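Local structure of putative oxidoreductase (Thermus thermophilus, 2ISM) at residues B[215-220]-B[273-278]; B[289-294]-B[305-310]; B[332-337]-B[344-349]. The protein is a putative oxidoreductase folded as a six-bladed beta-propeller of four-stranded antiparallel sheets, with a calcium ion bound in the model. One frame throughout, in Å; residues are numbered along the deposited sequence.

Contact 1. Residues B[215-220]-B[273-278]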
loop_
_atom_site.group_PDB
_atom_site.type_symbol
_atom_site.label_atom_id
_atom_site.label_comp_id
_atom_site.label_asym_id
_atom_site.label_seq_id
_atom_site.Cartn_x
_atom_site.Cartn_y
_atom_site.Cartn_z
ATOM N N GLU B 215 -9.469 13.575 8.232
ATOM C CA GLU B 215 -9.015 14.960 8.106
ATOM C C GLU B 215 -8.685 15.297 6.656
ATOM O O GLU B 215 -8.146 14.465 5.926
ATOM C CB GLU B 215 -7.765 15.182 8.956
ATOM C CG GLU B 215 -7.998 15.157 10.455
ATOM C CD GLU B 215 -6.693 15.131 11.224
ATOM O OE1 GLU B 215 -5.965 14.124 11.103
ATOM O OE2 GLU B 215 -6.393 16.113 11.934
ATOM N N LEU B 216 -8.992 16.529 6.253
ATOM C CA LEU B 216 -8.728 16.984 4.891
ATOM C C LEU B 216 -7.373 17.670 4.768
ATOM O O LEU B 216 -7.024 18.529 5.572
ATOM C CB LEU B 216 -9.817 17.953 4.430
ATOM C CG LEU B 216 -9.568 18.651 3.085
ATOM C CD1 LEU B 216 -9.487 17.608 1.978
ATOM C CD2 LEU B 216 -10.684 19.648 2.803
ATOM N N PHE B 217 -6.612 17.267 3.760
ATOM C CA PHE B 217 -5.302 17.840 3.491
ATOM C C PHE B 217 -5.362 18.441 2.098
ATOM O O PHE B 217 -6.026 17.900 1.215
ATOM C CB PHE B 217 -4.226 16.756 3.533
ATOM C CG PHE B 217 -3.941 16.249 4.911
ATOM C CD1 PHE B 217 -2.782 16.633 5.578
ATOM C CD2 PHE B 217 -4.840 15.406 5.552
ATOM C CE1 PHE B 217 -2.522 16.181 6.873
ATOM C CE2 PHE B 217 -4.591 14.949 6.846
ATOM C CZ PHE B 217 -3.428 15.339 7.506
ATOM N N SER B 218 -4.669 19.555 1.906
ATOM C CA SER B 218 -4.666 20.224 0.616
ATOM C C SER B 218 -3.262 20.699 0.255
ATOM O O SER B 218 -2.425 20.926 1.128
ATOM C CB SER B 218 -5.623 21.422 0.661
ATOM O OG SER B 218 -5.645 22.131 -0.564
ATOM N N SER B 219 -3.010 20.837 -1.040
ATOM C CA SER B 219 -1.718 21.309 -1.510
ATOM C C SER B 219 -1.976 22.578 -2.298
ATOM O O SER B 219 -3.048 22.737 -2.885
ATOM C CB SER B 219 -1.061 20.270 -2.422
ATOM O OG SER B 219 -1.867 20.010 -3.557
ATOM N N GLU B 220 -1.012 23.488 -2.308
ATOM C CA GLU B 220 -1.190 24.710 -3.072
ATOM C C GLU B 220 0.124 25.370 -3.446
ATOM O O GLU B 220 1.133 25.220 -2.750
ATOM C CB GLU B 220 -2.088 25.695 -2.316
ATOM C CG GLU B 220 -1.470 26.402 -1.128
ATOM C CD GLU B 220 -2.452 27.386 -0.501
ATOM O OE1 GLU B 220 -3.493 26.934 0.022
ATOM O OE2 GLU B 220 -2.198 28.608 -0.543
ATOM N N LEU B 273 -2.495 15.586 -4.306
ATOM C CA LEU B 273 -1.803 14.768 -3.313
ATOM C C LEU B 273 -2.739 13.636 -2.923
ATOM O O LEU B 273 -3.947 13.729 -3.137
ATOM C CB LEU B 273 -1.405 15.586 -2.074
ATOM C CG LEU B 273 -2.272 16.694 -1.461
ATOM C CD1 LEU B 273 -3.750 16.436 -1.646
ATOM C CD2 LEU B 273 -1.910 16.812 0.014
ATOM N N ALA B 274 -2.189 12.562 -2.368
ATOM C CA ALA B 274 -3.020 11.430 -1.980
ATOM C C ALA B 274 -2.362 10.575 -0.914
ATOM O O ALA B 274 -1.136 10.486 -0.846
ATOM C CB ALA B 274 -3.329 10.573 -3.203
ATOM N N PHE B 275 -3.188 9.949 -0.080
ATOM C CA PHE B 275 -2.685 9.065 0.962
ATOM C C PHE B 275 -2.544 7.683 0.338
ATOM O O PHE B 275 -3.470 7.167 -0.287
ATOM C CB PHE B 275 -3.646 9.053 2.152
ATOM C CG PHE B 275 -3.506 10.261 3.040
ATOM C CD1 PHE B 275 -2.496 10.320 3.998
ATOM C CD2 PHE B 275 -4.350 11.353 2.891
ATOM C CE1 PHE B 275 -2.331 11.454 4.793
ATOM C CE2 PHE B 275 -4.194 12.494 3.681
ATOM C CZ PHE B 275 -3.183 12.543 4.633
ATOM N N PHE B 276 -1.364 7.100 0.499
ATOM C CA PHE B 276 -1.051 5.804 -0.083
ATOM C C PHE B 276 -0.069 5.086 0.838
ATOM O O PHE B 276 1.016 5.594 1.116
ATOM C CB PHE B 276 -0.427 6.038 -1.468
ATOM C CG PHE B 276 -0.063 4.785 -2.212
ATOM C CD1 PHE B 276 -1.046 3.913 -2.669
ATOM C CD2 PHE B 276 1.270 4.509 -2.513
ATOM C CE1 PHE B 276 -0.708 2.784 -3.419
ATOM C CE2 PHE B 276 1.620 3.385 -3.262
ATOM C CZ PHE B 276 0.628 2.522 -3.717
ATOM N N ARG B 277 -0.469 3.918 1.326
ATOM C CA ARG B 277 0.367 3.115 2.214
ATOM C C ARG B 277 0.843 3.833 3.475
ATOM O O ARG B 277 2.009 3.728 3.863
ATOM C CB ARG B 277 1.563 2.564 1.430
ATOM C CG ARG B 277 1.117 1.674 0.278
ATOM C CD ARG B 277 2.271 1.074 -0.494
ATOM N NE ARG B 277 1.785 0.262 -1.606
ATOM C CZ ARG B 277 2.571 -0.365 -2.474
ATOM N NH1 ARG B 277 3.888 -0.279 -2.354
ATOM N NH2 ARG B 277 2.041 -1.072 -3.463
ATOM N N GLY B 278 -0.070 4.559 4.113
ATOM C CA GLY B 278 0.257 5.261 5.339
ATOM C C GLY B 278 1.048 6.545 5.188
ATOM O O GLY B 278 1.331 7.216 6.181
#

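Contact 2. Residues B[289-294]-B[305-310]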
loop_
_atom_site.group_PDB
_atom_site.type_symbol
_atom_site.label_atom_id
_atom_site.label_comp_id
_atom_site.label_asym_id
_atom_site.label_seq_id
_atom_site.Cartn_x
_atom_site.Cartn_y
_atom_site.Cartn_z
ATOM N N ALA B 289 8.732 15.462 -9.823
ATOM C CA ALA B 289 8.899 14.302 -8.969
ATOM C C ALA B 289 7.677 14.056 -8.102
ATOM O O ALA B 289 6.848 14.943 -7.905
ATOM C CB ALA B 289 10.123 14.494 -8.079
ATOM N N LEU B 290 7.578 12.833 -7.595
ATOM C CA LEU B 290 6.490 12.451 -6.708
ATOM C C LEU B 290 7.159 12.298 -5.350
ATOM O O LEU B 290 8.027 11.442 -5.180
ATOM C CB LEU B 290 5.889 11.114 -7.140
ATOM C CG LEU B 290 4.764 10.577 -6.250
ATOM C CD1 LEU B 290 3.548 11.501 -6.335
ATOM C CD2 LEU B 290 4.394 9.172 -6.693
ATOM N N LEU B 291 6.780 13.137 -4.393
ATOM C CA LEU B 291 7.379 13.065 -3.070
ATOM C C LEU B 291 6.501 12.308 -2.086
ATOM O O LEU B 291 5.272 12.302 -2.197
ATOM C CB LEU B 291 7.664 14.470 -2.534
ATOM C CG LEU B 291 8.573 15.355 -3.395
ATOM C CD1 LEU B 291 8.811 16.680 -2.689
ATOM C CD2 LEU B 291 9.891 14.650 -3.660
ATOM N N ARG B 292 7.157 11.656 -1.135
ATOM C CA ARG B 292 6.490 10.884 -0.099
ATOM C C ARG B 292 6.746 11.602 1.220
ATOM O O ARG B 292 7.898 11.819 1.599
ATOM C CB ARG B 292 7.075 9.468 -0.043
ATOM C CG ARG B 292 6.513 8.596 1.067
ATOM C CD ARG B 292 7.325 7.313 1.262
ATOM N NE ARG B 292 7.230 6.405 0.122
ATOM C CZ ARG B 292 8.213 6.177 -0.743
ATOM N NH1 ARG B 292 9.384 6.789 -0.606
ATOM N NH2 ARG B 292 8.024 5.334 -1.752
ATOM N N LEU B 293 5.676 11.999 1.901
ATOM C CA LEU B 293 5.805 12.680 3.183
ATOM C C LEU B 293 5.485 11.686 4.294
ATOM O O LEU B 293 4.382 11.144 4.353
ATOM C CB LEU B 293 4.853 13.880 3.267
ATOM C CG LEU B 293 5.294 15.212 2.650
ATOM C CD1 LEU B 293 5.617 15.041 1.177
ATOM C CD2 LEU B 293 4.186 16.232 2.837
ATOM N N VAL B 294 6.463 11.433 5.157
ATOM C CA VAL B 294 6.279 10.503 6.262
ATOM C C VAL B 294 5.749 11.294 7.447
ATOM O O VAL B 294 6.412 12.204 7.947
ATOM C CB VAL B 294 7.608 9.825 6.648
ATOM C CG1 VAL B 294 7.361 8.778 7.721
ATOM C CG2 VAL B 294 8.242 9.193 5.414
ATOM N N LEU B 305 7.963 13.793 9.408
ATOM C CA LEU B 305 9.217 13.245 9.912
ATOM C C LEU B 305 10.293 13.412 8.851
ATOM O O LEU B 305 11.371 13.941 9.119
ATOM C CB LEU B 305 9.068 11.758 10.232
ATOM C CG LEU B 305 8.379 11.361 11.534
ATOM C CD1 LEU B 305 8.256 9.845 11.593
ATOM C CD2 LEU B 305 9.185 11.883 12.720
ATOM N N ARG B 306 9.990 12.954 7.643
ATOM C CA ARG B 306 10.933 13.050 6.539
ATOM C C ARG B 306 10.227 13.054 5.187
ATOM O O ARG B 306 9.085 12.610 5.062
ATOM C CB ARG B 306 11.929 11.885 6.588
ATOM C CG ARG B 306 11.293 10.507 6.462
ATOM C CD ARG B 306 12.354 9.413 6.366
ATOM N NE ARG B 306 11.766 8.086 6.203
ATOM C CZ ARG B 306 11.123 7.426 7.162
ATOM N NH1 ARG B 306 10.986 7.963 8.367
ATOM N NH2 ARG B 306 10.608 6.230 6.912
ATOM N N VAL B 307 10.924 13.567 4.181
ATOM C CA VAL B 307 10.401 13.632 2.824
ATOM C C VAL B 307 11.318 12.806 1.930
ATOM O O VAL B 307 12.539 12.957 1.980
ATOM C CB VAL B 307 10.367 15.090 2.316
ATOM C CG1 VAL B 307 9.801 15.141 0.904
ATOM C CG2 VAL B 307 9.529 15.943 3.257
ATOM N N GLU B 308 10.731 11.929 1.122
ATOM C CA GLU B 308 11.505 11.080 0.224
ATOM C C GLU B 308 10.960 11.155 -1.196
ATOM O O GLU B 308 9.782 11.431 -1.401
ATOM C CB GLU B 308 11.451 9.623 0.697
ATOM C CG GLU B 308 11.722 9.437 2.188
ATOM C CD GLU B 308 11.635 7.985 2.629
ATOM O OE1 GLU B 308 10.695 7.285 2.197
ATOM O OE2 GLU B 308 12.497 7.546 3.419
ATOM N N THR B 309 11.821 10.911 -2.177
ATOM C CA THR B 309 11.392 10.923 -3.569
ATOM C C THR B 309 10.896 9.526 -3.916
ATOM O O THR B 309 11.635 8.551 -3.792
ATOM C CB THR B 309 12.546 11.297 -4.512
ATOM O OG1 THR B 309 12.939 12.652 -4.269
ATOM C CG2 THR B 309 12.118 11.148 -5.968
ATOM N N ALA B 310 9.640 9.434 -4.341
ATOM C CA ALA B 310 9.043 8.148 -4.691
ATOM C C ALA B 310 9.068 7.884 -6.193
ATOM O O ALA B 310 8.984 6.737 -6.632
ATOM C CB ALA B 310 7.609 8.082 -4.176
#

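Contact 3. Residues B[332-337]-B[344-349]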
loop_
_atom_site.group_PDB
_atom_site.type_symbol
_atom_site.label_atom_id
_atom_site.label_comp_id
_atom_site.label_asym_id
_atom_site.label_seq_id
_atom_site.Cartn_x
_atom_site.Cartn_y
_atom_site.Cartn_z
ATOM N N THR B 332 1.211 12.865 -16.009
ATOM C CA THR B 332 2.280 13.805 -16.312
ATOM C C THR B 332 1.677 15.079 -16.899
ATOM O O THR B 332 0.568 15.068 -17.446
ATOM C CB THR B 332 3.297 13.203 -17.297
ATOM O OG1 THR B 332 2.641 12.884 -18.525
ATOM C CG2 THR B 332 3.905 11.928 -16.722
ATOM N N SER B 333 2.409 16.180 -16.780
ATOM C CA SER B 333 1.918 17.465 -17.257
ATOM C C SER B 333 2.832 18.185 -18.233
ATOM O O SER B 333 2.662 19.379 -18.496
ATOM C CB SER B 333 1.483 18.301 -16.052
ATOM O OG SER B 333 0.721 19.425 -16.439
ATOM N N ASN B 334 3.798 17.447 -18.768
ATOM C CA ASN B 334 4.773 17.986 -19.711
ATOM C C ASN B 334 4.297 18.847 -20.869
ATOM O O ASN B 334 5.075 19.616 -21.436
ATOM C CB ASN B 334 5.618 16.831 -20.243
ATOM C CG ASN B 334 6.251 16.033 -19.131
ATOM O OD1 ASN B 334 6.194 14.802 -19.112
ATOM N ND2 ASN B 334 6.862 16.734 -18.190
ATOM N N ARG B 335 3.022 18.726 -21.216
ATOM C CA ARG B 335 2.474 19.496 -22.325
ATOM C C ARG B 335 1.625 20.689 -21.886
ATOM O O ARG B 335 0.879 21.246 -22.690
ATOM C CB ARG B 335 1.650 18.570 -23.228
ATOM C CG ARG B 335 2.458 17.415 -23.807
ATOM C CD ARG B 335 1.589 16.448 -24.600
ATOM N NE ARG B 335 0.949 17.090 -25.747
ATOM C CZ ARG B 335 0.066 16.490 -26.539
ATOM N NH1 ARG B 335 -0.282 15.231 -26.310
ATOM N NH2 ARG B 335 -0.474 17.150 -27.558
ATOM N N ASP B 336 1.748 21.099 -20.626
ATOM C CA ASP B 336 0.952 22.223 -20.135
ATOM C C ASP B 336 1.550 23.597 -20.434
ATOM O O ASP B 336 1.048 24.612 -19.951
ATOM C CB ASP B 336 0.691 22.094 -18.626
ATOM C CG ASP B 336 1.955 22.196 -17.790
ATOM O OD1 ASP B 336 3.001 22.644 -18.312
ATOM O OD2 ASP B 336 1.896 21.839 -16.593
ATOM N N GLY B 337 2.614 23.625 -21.229
ATOM C CA GLY B 337 3.238 24.886 -21.581
ATOM C C GLY B 337 4.405 25.292 -20.699
ATOM O O GLY B 337 5.065 26.294 -20.966
ATOM N N GLY B 344 5.009 10.531 -27.001
ATOM C CA GLY B 344 4.070 9.808 -26.159
ATOM C C GLY B 344 3.752 10.540 -24.868
ATOM O O GLY B 344 3.009 10.036 -24.026
ATOM N N ASP B 345 4.286 11.753 -24.724
ATOM C CA ASP B 345 4.068 12.523 -23.509
ATOM C C ASP B 345 2.682 12.746 -22.952
ATOM O O ASP B 345 1.679 12.815 -23.667
ATOM C CB ASP B 345 4.698 13.898 -23.581
ATOM C CG ASP B 345 5.812 14.042 -22.589
ATOM O OD1 ASP B 345 5.804 13.280 -21.592
ATOM O OD2 ASP B 345 6.687 14.900 -22.785
ATOM N N ASP B 346 2.686 12.919 -21.637
ATOM C CA ASP B 346 1.509 13.056 -20.817
ATOM C C ASP B 346 0.586 11.926 -20.467
ATOM O O ASP B 346 -0.632 11.921 -20.692
ATOM C CB ASP B 346 0.670 14.262 -21.217
ATOM C CG ASP B 346 1.287 15.553 -20.703
ATOM O OD1 ASP B 346 2.399 15.443 -20.136
ATOM O OD2 ASP B 346 0.702 16.646 -20.853
ATOM N N ARG B 347 1.268 10.909 -19.976
ATOM C CA ARG B 347 0.701 9.627 -19.676
ATOM C C ARG B 347 0.058 9.504 -18.319
ATOM O O ARG B 347 0.239 10.343 -17.428
ATOM C CB ARG B 347 1.900 8.676 -19.649
ATOM C CG ARG B 347 2.911 8.810 -20.783
ATOM C CD ARG B 347 4.126 7.925 -20.483
ATOM N NE ARG B 347 4.875 7.558 -21.684
ATOM C CZ ARG B 347 5.635 8.392 -22.383
ATOM N NH1 ARG B 347 5.760 9.655 -22.004
ATOM N NH2 ARG B 347 6.261 7.962 -23.469
ATOM N N VAL B 348 -0.686 8.421 -18.186
ATOM C CA VAL B 348 -1.312 8.046 -16.942
ATOM C C VAL B 348 -0.379 6.912 -16.525
ATOM O O VAL B 348 -0.204 5.948 -17.271
ATOM C CB VAL B 348 -2.718 7.482 -17.169
ATOM C CG1 VAL B 348 -3.230 6.847 -15.886
ATOM C CG2 VAL B 348 -3.657 8.595 -17.620
ATOM N N LEU B 349 0.240 7.045 -15.359
ATOM C CA LEU B 349 1.157 6.026 -14.872
ATOM C C LEU B 349 0.556 5.290 -13.687
ATOM O O LEU B 349 -0.165 5.877 -12.880
ATOM C CB LEU B 349 2.485 6.668 -14.454
ATOM C CG LEU B 349 3.195 7.528 -15.503
ATOM C CD1 LEU B 349 4.412 8.185 -14.886
ATOM C CD2 LEU B 349 3.601 6.664 -16.697
HETATM O O HOH W 1 4.881 11.519 -19.951
#

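Contact 1. Residues B[215-220]-B[273-278]
One face of the Phe217 ring takes the rim of Phe275 in a T-shaped stack: CZ of Phe275 reaches to 3.4 Å from CD2 of Phe217, displaced from the ring centre toward that side. The planes stand 76° apart and the ring centroids are 5.0 Å from each other. Phe275 thus uses its CZ-CE2 corner on Phe217, while its ring also meets that of His210. Leu280, from the strand beside Phe275, and Leu236 and Leu261 pack around Phe217 as well. This is a seam between two neighbouring blades of a beta-propeller: strand 216-220 is second in its sheet, and strand 273-276 belongs to the first strand of the next. The strand axes come no closer than 7.8 Å, too wide for backbone pairing, and run 138° apart, leaving side chains to fill the gap. Leu273 is the second filler. Its chi1 of 38° holds CG between the backbone N and the carbonyl carbon, where it lies 3.9 Å from Ser219 CB; its CD2 branch turns to Phe217 CB at 4.2 Å, and CD1 lies by Phe217 O. Ser219 is fixed at its polar end, where OG hydrogen-bonds to Gly271 O, two residues before Leu273.

Contact 2. Residues B[289-294]-B[305-310]
Val307 sets its CG1 methyl between two leucines of the partner strand, 4.0 Å from CD1 of Leu291 and 4.2 Å from CD1 of Leu293. This face looks toward the preceding sheet, where Trp264 covers Leu291 and Tyr262 covers Val307. Beneath it the backbones pair through Arg292 and Glu308, which exchange two N-H...O bonds: Arg292 N to Glu308 O at 2.6 Å, and Glu308 N back to Arg292 O at 2.9 Å. On the reverse face, Val294 CG2 sits under the middle of the Arg306 guanidinium and lies 3.5 Å from Arg306 CG. The extended Arg306 chain carries NE to Glu308 OE2, 2.9 Å away; the carboxylate oxygen lies in the guanidinium plane, but is itself approached from above its own plane. The other oxygen, Glu308 OE1, meets Arg292 NH1 at 3.1 Å in a weak, bent bond (134°), the two flat groups being almost perpendicular. One carboxylate therefore ties together two arginines from different strands, consistent with mutual charge compensation. A bend at chi3 (-67°) turns the Arg292 guanidinium so that Ala310 CB lies over one face, and NE is taken by Tyr281 OH. The arrangement is an antiparallel beta hairpin, the outer strand pair of a propeller blade.

Contact 3. Residues B[332-337]-B[344-349]
Asp346 and Arg335 meet in the loop that links the last two strands of the propeller's closing blade, where the chain makes a type I beta turn from Ser333 to Asp336. Among the backbone bonds, Thr332 N donates to Arg347 O at 3.1 Å, extending the pairing of strands 328-332 and 348-351 toward the loop, and Asp336 N closes the turn on Ser333 O. Of the carboxylates, Asp346 OD2 accepts Arg335 N at 3.1 Å from its syn side, 32° out of the carboxylate plane, and also receives Val32 N, so one oxygen pins the turn to the chain leading into the first blade. Ser333 OG gives its proton to Asp336 OD2 at 2.7 Å, within the turn; the same oxygen forms salt bridges with Arg316 and Arg318. Apolar contact is slight: Thr332 CG2 rests 4.2 Å from Leu349 CD1. Arg347 makes a salt bridge through NE to Glu25 of strand 23-27, and Gly344 O lies over one face of its guanidinium. Asp345 OD2 is held by Arg342 N. A water in the Arg347 guanidinium plane hydrogen-bonds to Thr332 OG1 at 3.0 Å, donates to Asp345 OD1 at 2.6 Å and accepts from Arg347 NH1 at 2.9 Å.

The three contacts follow one another along the chain and sample successive parts of a six-bladed propeller. Contacts 1 and 2 share the sheet of strands 270-276, 279-284, 289-298 and 301-312: contact 1 joins its first strand to the blade before, and contact 2 pairs its third and fourth strands. Their centres are 12 Å apart and their nearest atoms about 5 Å, without touching. Contact 3 lies at the loop joining strands 328-332 and 348-351 of the closing sheet, about 22 Å from contact 1 and 21 Å from contact 2 between centres. There strand 348-351 runs between strand 328-332 and the N-terminal strand 23-27, so chain start and chain end close the ring in one blade.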